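Local coordinates for protein glutathione-dependent peroxiredoxin (Sinorhizobium meliloti, PDB 3UMA) that probably reduces hydrogen peroxide and organic hydroperoxides to water and alcohols at the expense of glutathione, as a thiol peroxidase of the Prx5 subfamily, at residues A[62-67]-A[148-153]; A[94-99]-A[120-125]. All blocks are in the same frame, centred on the assembly; numbering follows the deposited sequence.

Interaction 1 (A[62-67]-A[148-153]); sequences FAVPGA and SKRYSM
With chi1 at 64°, CG of Tyr151 sits between its own backbone N and carbonyl carbon, which folds the ring back across the neighbouring strand and lays one face over the methyl of Ala63. This is a CH-pi contact: Ala63 CB stands 3.5 Å from the ring centroid, displaced toward the phenol end, where it comes within 3.3 Å of Tyr151 CZ. Arg150 is built differently. Its CG points anti to the backbone N (chi1 -174°) and the chain then bends at chi3; one face of the guanidinium is met near its rim by Pro65 CD, 3.5 Å from Arg150 NH2, the two side chains crossing at about a right angle. Val64 CG1 approaches the same group at its edge, near NH1.

The backbones beneath run antiparallel. Ala63 and Tyr151 form a hydrogen-bonded pair in which Ala63 N gives Tyr151 O a bond of 2.9 Å, while the return bond from Tyr151 N to Ala63 O is long and weak. Beyond Ala63 direct backbone hydrogen bonding between the segments gives way to a water, which donates to Val64 O at 2.6 Å, more weakly to Pro65 O, and accepts from Ser148 N. Ser148 turns its OG to a lone pair of Lys149 O, a bond of 2.8 Å within its own segment.

Proline and valine thus restrict the guanidinium from a face and an edge, and Arg150 NH2 donates to Pro169 O, which further limits its rotation. The Arg150 side chain also touches Cys72, the predicted peroxidatic cysteine on helix 70-82. Pro65, Thr69 and Cys72 follow the peroxiredoxin PxxxTxxC pattern, and an arginine from the break in strand 147-156, beside this cysteine, completes the active site as in the family.

Interaction 2 (A[94-99]-A[120-125]); sequences DIAVVA and HFLSDW
The carboxylate of Asp94 takes a hydrogen bond from the imidazole of His120 at the start of an otherwise regular parallel strand pair, and it does so from an uncommon direction. His120 NE2 lies 2.8 Å from Asp94 OD2 but meets that oxygen from above the carboxylate plane, 39° out of it, and the bond is bent, with 137° at the hydrogen. The two planes are turned 66° apart. The ring presents its edge, while its other nitrogen, ND1, hydrogen-bonds to Glu39 OE1.

From there the strands exchange backbone bonds alternately, His120 N to Ile95 O, Val97 N to His120 O, Leu122 N to Val97 O and Ala99 N to Leu122 O. The series ends one residue beyond strand 120-123, where Asp124 N donates to Ala99 O at 2.8 Å. Side chains fill both faces of the pair. On one, Ala96 CB is 3.8 Å from both His120 CB and Leu122 CD1. On the other, Val97 CG1 rests over a face of the Phe121 ring, 4.0 Å from its centroid, in a CH-pi contact; helix 103-113 packs against this same Phe121. Past the strand end the side chains of Val98 and Asp124 lie side by side, pointing the same way, with Val98 CG2 3.7 Å from Asp124 CB.

Strand 94-99, helix 103-113 and strand 120-123 make up a beta-alpha-beta unit, and the contact is the parallel pairing of its two strands. At its far end the buried Asp124 carboxylate is satisfied by Phe129 N and Thr130 OG1. At its near end, the two carboxylates beside His120 would tend to favour the imidazolium form, although Lys57, a long and weak ion partner of Asp94 OD2, would share the charge of that aspartate.

How the interactions relate
After the hairpin 36-49 and helix 50-54 the chain enters strand 58-64, whose end forms the start of 62-67, and passes through helices 70-82 and 84-88 to strand 94-99. Helix 103-113 then leads to strand 120-123, where interaction 2 closes a short loop of 20 residues. Only after helix 128-132 and strand 136-139 does the chain return at 148-153, so interaction 1 closes a longer loop of 80 residues that contains interaction 2. Strands 58-64 and 94-99 are neighbours in the sheet: Phe62 N is 2.9 Å from Ala96 O, and Ala63 CB packs on Val98 CG1. Strand 58-64 thus lies between the beta-alpha-beta unit 94-123, parallel to its strands, and the antiparallel strand 147-156.

Interaction 1 (A[62-67]-A[148-153])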
loop_
_atom_site.group_PDB
_atom_site.type_symbol
_atom_site.label_atom_id
_atom_site.label_comp_id
_atom_site.label_asym_id
_atom_site.label_seq_id
_atom_site.Cartn_x
_atom_site.Cartn_y
_atom_site.Cartn_z
ATOM N N PHE A 62 -0.927 -0.975 -2.848
ATOM C CA PHE A 62 -1.379 0.402 -2.666
ATOM C C PHE A 62 -1.060 0.944 -1.280
ATOM O O PHE A 62 -1.118 0.211 -0.300
ATOM C CB PHE A 62 -2.855 0.611 -3.063
ATOM C CG PHE A 62 -3.845 -0.145 -2.219
ATOM C CD1 PHE A 62 -4.006 -1.525 -2.356
ATOM C CD2 PHE A 62 -4.670 0.533 -1.332
ATOM C CE1 PHE A 62 -4.935 -2.211 -1.593
ATOM C CE2 PHE A 62 -5.627 -0.148 -0.568
ATOM C CZ PHE A 62 -5.762 -1.517 -0.693
ATOM N N ALA A 63 -0.713 2.230 -1.222
ATOM C CA ALA A 63 -0.403 2.888 0.042
ATOM C C ALA A 63 -1.481 3.898 0.428
ATOM O O ALA A 63 -2.032 4.591 -0.429
ATOM C CB ALA A 63 0.930 3.559 -0.021
ATOM N N VAL A 64 -1.749 3.993 1.728
ATOM C CA VAL A 64 -2.751 4.936 2.249
ATOM C C VAL A 64 -2.109 5.844 3.318
ATOM O O VAL A 64 -1.206 5.406 4.048
ATOM C CB VAL A 64 -3.994 4.190 2.834
ATOM C CG1 VAL A 64 -4.696 3.326 1.772
ATOM C CG2 VAL A 64 -3.600 3.297 4.028
ATOM N N PRO A 65 -2.557 7.116 3.408
ATOM C CA PRO A 65 -2.116 7.966 4.513
ATOM C C PRO A 65 -2.446 7.402 5.896
ATOM O O PRO A 65 -1.669 7.581 6.809
ATOM C CB PRO A 65 -2.880 9.278 4.268
ATOM C CG PRO A 65 -2.901 9.355 2.757
ATOM C CD PRO A 65 -3.182 7.908 2.333
ATOM N N GLY A 66 -3.553 6.691 6.061
ATOM C CA GLY A 66 -3.874 6.264 7.404
ATOM C C GLY A 66 -5.004 5.296 7.514
ATOM O O GLY A 66 -6.076 5.521 6.959
ATOM N N ALA A 67 -4.770 4.211 8.247
ATOM C CA ALA A 67 -5.846 3.342 8.661
ATOM C C ALA A 67 -6.951 4.144 9.372
ATOM O O ALA A 67 -6.660 5.078 10.137
ATOM C CB ALA A 67 -5.310 2.266 9.590
ATOM N N SER A 148 2.439 8.219 4.400
ATOM C CA SER A 148 2.682 7.976 2.994
ATOM C C SER A 148 1.679 8.770 2.149
ATOM O O SER A 148 0.499 8.847 2.502
ATOM C CB SER A 148 2.493 6.486 2.676
ATOM O OG SER A 148 2.794 6.216 1.317
ATOM N N LYS A 149 2.158 9.345 1.048
ATOM C CA LYS A 149 1.277 9.696 -0.080
ATOM C C LYS A 149 0.378 8.521 -0.466
ATOM O O LYS A 149 0.764 7.342 -0.301
ATOM C CB LYS A 149 2.115 10.079 -1.301
ATOM C CG LYS A 149 2.759 11.421 -1.159
ATOM C CD LYS A 149 3.489 11.835 -2.408
ATOM C CE LYS A 149 3.802 13.309 -2.304
ATOM N NZ LYS A 149 4.828 13.705 -3.294
ATOM N N ARG A 150 -0.821 8.825 -0.969
ATOM C CA ARG A 150 -1.658 7.783 -1.579
ATOM C C ARG A 150 -1.107 7.417 -2.973
ATOM O O ARG A 150 -0.848 8.294 -3.795
ATOM C CB ARG A 150 -3.122 8.220 -1.651
ATOM C CG ARG A 150 -4.084 7.140 -2.149
ATOM C CD ARG A 150 -5.581 7.582 -2.135
ATOM N NE ARG A 150 -5.914 8.397 -0.964
ATOM C CZ ARG A 150 -6.144 7.932 0.266
ATOM N NH1 ARG A 150 -6.090 6.637 0.557
ATOM N NH2 ARG A 150 -6.391 8.790 1.236
ATOM N N TYR A 151 -0.911 6.124 -3.225
ATOM C CA TYR A 151 -0.429 5.647 -4.523
ATOM C C TYR A 151 -0.856 4.202 -4.705
ATOM O O TYR A 151 -1.269 3.543 -3.742
ATOM C CB TYR A 151 1.106 5.814 -4.708
ATOM C CG TYR A 151 1.975 4.988 -3.754
ATOM C CD1 TYR A 151 2.112 3.596 -3.912
ATOM C CD2 TYR A 151 2.655 5.600 -2.690
ATOM C CE1 TYR A 151 2.900 2.830 -3.043
ATOM C CE2 TYR A 151 3.457 4.845 -1.811
ATOM C CZ TYR A 151 3.576 3.458 -1.998
ATOM O OH TYR A 151 4.337 2.699 -1.122
ATOM N N SER A 152 -0.800 3.727 -5.943
ATOM C CA SER A 152 -0.880 2.298 -6.209
ATOM C C SER A 152 0.231 1.969 -7.204
ATOM O O SER A 152 0.696 2.836 -7.958
ATOM C CB SER A 152 -2.241 1.884 -6.773
ATOM O OG SER A 152 -2.359 2.378 -8.089
HETATM N N MSE A 153 0.682 0.728 -7.189
HETATM C CA MSE A 153 1.705 0.337 -8.134
HETATM C C MSE A 153 1.539 -1.123 -8.485
HETATM O O MSE A 153 1.067 -1.908 -7.671
HETATM C CB MSE A 153 3.123 0.652 -7.625
HETATM C CG MSE A 153 3.452 0.080 -6.277
HETATM SE SE MSE A 153 5.323 0.362 -5.778
HETATM C CE MSE A 153 5.446 2.281 -5.463
HETATM O O HOH W 1 0.629 6.185 5.660
#

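Interaction 2 (A[94-99]-A[120-125])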
loop_
_atom_site.group_PDB
_atom_site.type_symbol
_atom_site.label_atom_id
_atom_site.label_comp_id
_atom_site.label_asym_id
_atom_site.label_seq_id
_atom_site.Cartn_x
_atom_site.Cartn_y
_atom_site.Cartn_z
ATOM N N ASP A 94 -0.811 -11.433 -5.649
ATOM C CA ASP A 94 -1.096 -10.908 -4.304
ATOM C C ASP A 94 -1.510 -9.432 -4.305
ATOM O O ASP A 94 -1.159 -8.678 -5.204
ATOM C CB ASP A 94 0.150 -11.068 -3.422
ATOM C CG ASP A 94 -0.162 -11.652 -2.050
ATOM O OD1 ASP A 94 -1.335 -11.574 -1.586
ATOM O OD2 ASP A 94 0.788 -12.195 -1.431
ATOM N N ILE A 95 -2.253 -9.028 -3.276
ATOM C CA ILE A 95 -2.566 -7.615 -3.080
ATOM C C ILE A 95 -2.176 -7.203 -1.662
ATOM O O ILE A 95 -2.463 -7.929 -0.695
ATOM C CB ILE A 95 -4.055 -7.306 -3.334
ATOM C CG1 ILE A 95 -4.503 -7.843 -4.700
ATOM C CG2 ILE A 95 -4.319 -5.774 -3.229
ATOM C CD1 ILE A 95 -6.026 -7.895 -4.873
ATOM N N ALA A 96 -1.524 -6.044 -1.558
ATOM C CA ALA A 96 -1.113 -5.497 -0.272
ATOM C C ALA A 96 -1.460 -4.027 -0.153
ATOM O O ALA A 96 -1.337 -3.287 -1.116
ATOM C CB ALA A 96 0.377 -5.670 -0.071
ATOM N N VAL A 97 -1.899 -3.626 1.038
ATOM C CA VAL A 97 -1.963 -2.222 1.426
ATOM C C VAL A 97 -0.871 -1.956 2.462
ATOM O O VAL A 97 -0.619 -2.784 3.333
ATOM C CB VAL A 97 -3.382 -1.836 1.978
ATOM C CG1 VAL A 97 -3.768 -2.673 3.213
ATOM C CG2 VAL A 97 -3.490 -0.307 2.262
ATOM N N VAL A 98 -0.207 -0.814 2.346
ATOM C CA VAL A 98 0.800 -0.404 3.303
ATOM C C VAL A 98 0.408 0.956 3.871
ATOM O O VAL A 98 -0.135 1.799 3.144
ATOM C CB VAL A 98 2.220 -0.359 2.668
ATOM C CG1 VAL A 98 2.298 0.602 1.512
ATOM C CG2 VAL A 98 3.323 -0.016 3.717
ATOM N N ALA A 99 0.681 1.171 5.161
ATOM C CA ALA A 99 0.435 2.486 5.807
ATOM C C ALA A 99 1.451 2.726 6.902
ATOM O O ALA A 99 1.959 1.766 7.501
ATOM C CB ALA A 99 -0.936 2.541 6.391
ATOM N N HIS A 120 -2.916 -8.427 2.092
ATOM C CA HIS A 120 -1.941 -8.080 3.137
ATOM C C HIS A 120 -2.214 -6.673 3.720
ATOM O O HIS A 120 -2.558 -5.739 2.983
ATOM C CB HIS A 120 -0.509 -8.136 2.629
ATOM C CG HIS A 120 -0.056 -9.503 2.221
ATOM N ND1 HIS A 120 0.643 -10.345 3.065
ATOM C CD2 HIS A 120 -0.174 -10.165 1.045
ATOM C CE1 HIS A 120 0.922 -11.467 2.427
ATOM N NE2 HIS A 120 0.436 -11.384 1.200
ATOM N N PHE A 121 -2.087 -6.553 5.036
ATOM C CA PHE A 121 -2.114 -5.262 5.721
ATOM C C PHE A 121 -0.741 -5.037 6.335
ATOM O O PHE A 121 -0.420 -5.620 7.375
ATOM C CB PHE A 121 -3.221 -5.229 6.793
ATOM C CG PHE A 121 -4.612 -5.070 6.213
ATOM C CD1 PHE A 121 -5.299 -3.856 6.340
ATOM C CD2 PHE A 121 -5.226 -6.131 5.540
ATOM C CE1 PHE A 121 -6.582 -3.695 5.816
ATOM C CE2 PHE A 121 -6.494 -5.978 4.974
ATOM C CZ PHE A 121 -7.170 -4.744 5.112
ATOM N N LEU A 122 0.061 -4.213 5.663
ATOM C CA LEU A 122 1.448 -4.032 6.011
ATOM C C LEU A 122 1.642 -2.752 6.808
ATOM O O LEU A 122 1.237 -1.666 6.373
ATOM C CB LEU A 122 2.316 -3.974 4.742
ATOM C CG LEU A 122 2.213 -5.126 3.734
ATOM C CD1 LEU A 122 3.099 -4.844 2.523
ATOM C CD2 LEU A 122 2.611 -6.450 4.409
ATOM N N SER A 123 2.298 -2.890 7.950
ATOM C CA SER A 123 2.630 -1.782 8.805
ATOM C C SER A 123 4.025 -1.270 8.455
ATOM O O SER A 123 5.005 -2.039 8.500
ATOM C CB SER A 123 2.540 -2.227 10.273
ATOM O OG SER A 123 3.351 -1.419 11.090
ATOM N N ASP A 124 4.102 -0.006 8.045
ATOM C CA ASP A 124 5.367 0.716 7.831
ATOM C C ASP A 124 5.477 1.802 8.919
ATOM O O ASP A 124 5.574 3.017 8.630
ATOM C CB ASP A 124 5.410 1.325 6.421
ATOM C CG ASP A 124 6.766 1.887 6.059
ATOM O OD1 ASP A 124 7.783 1.362 6.538
ATOM O OD2 ASP A 124 6.837 2.873 5.289
ATOM N N TRP A 125 5.483 1.337 10.170
ATOM C CA TRP A 125 5.216 2.180 11.344
ATOM C C TRP A 125 6.102 3.431 11.389
ATOM O O TRP A 125 5.628 4.521 11.695
ATOM C CB TRP A 125 5.279 1.367 12.662
ATOM C CG TRP A 125 6.697 1.064 13.102
ATOM C CD1 TRP A 125 7.452 -0.049 12.779
ATOM C CD2 TRP A 125 7.544 1.910 13.880
ATOM N NE1 TRP A 125 8.710 0.067 13.325
ATOM C CE2 TRP A 125 8.790 1.249 14.016
ATOM C CE3 TRP A 125 7.371 3.168 14.480
ATOM C CZ2 TRP A 125 9.859 1.804 14.725
ATOM C CZ3 TRP A 125 8.434 3.720 15.196
ATOM C CH2 TRP A 125 9.668 3.037 15.302
#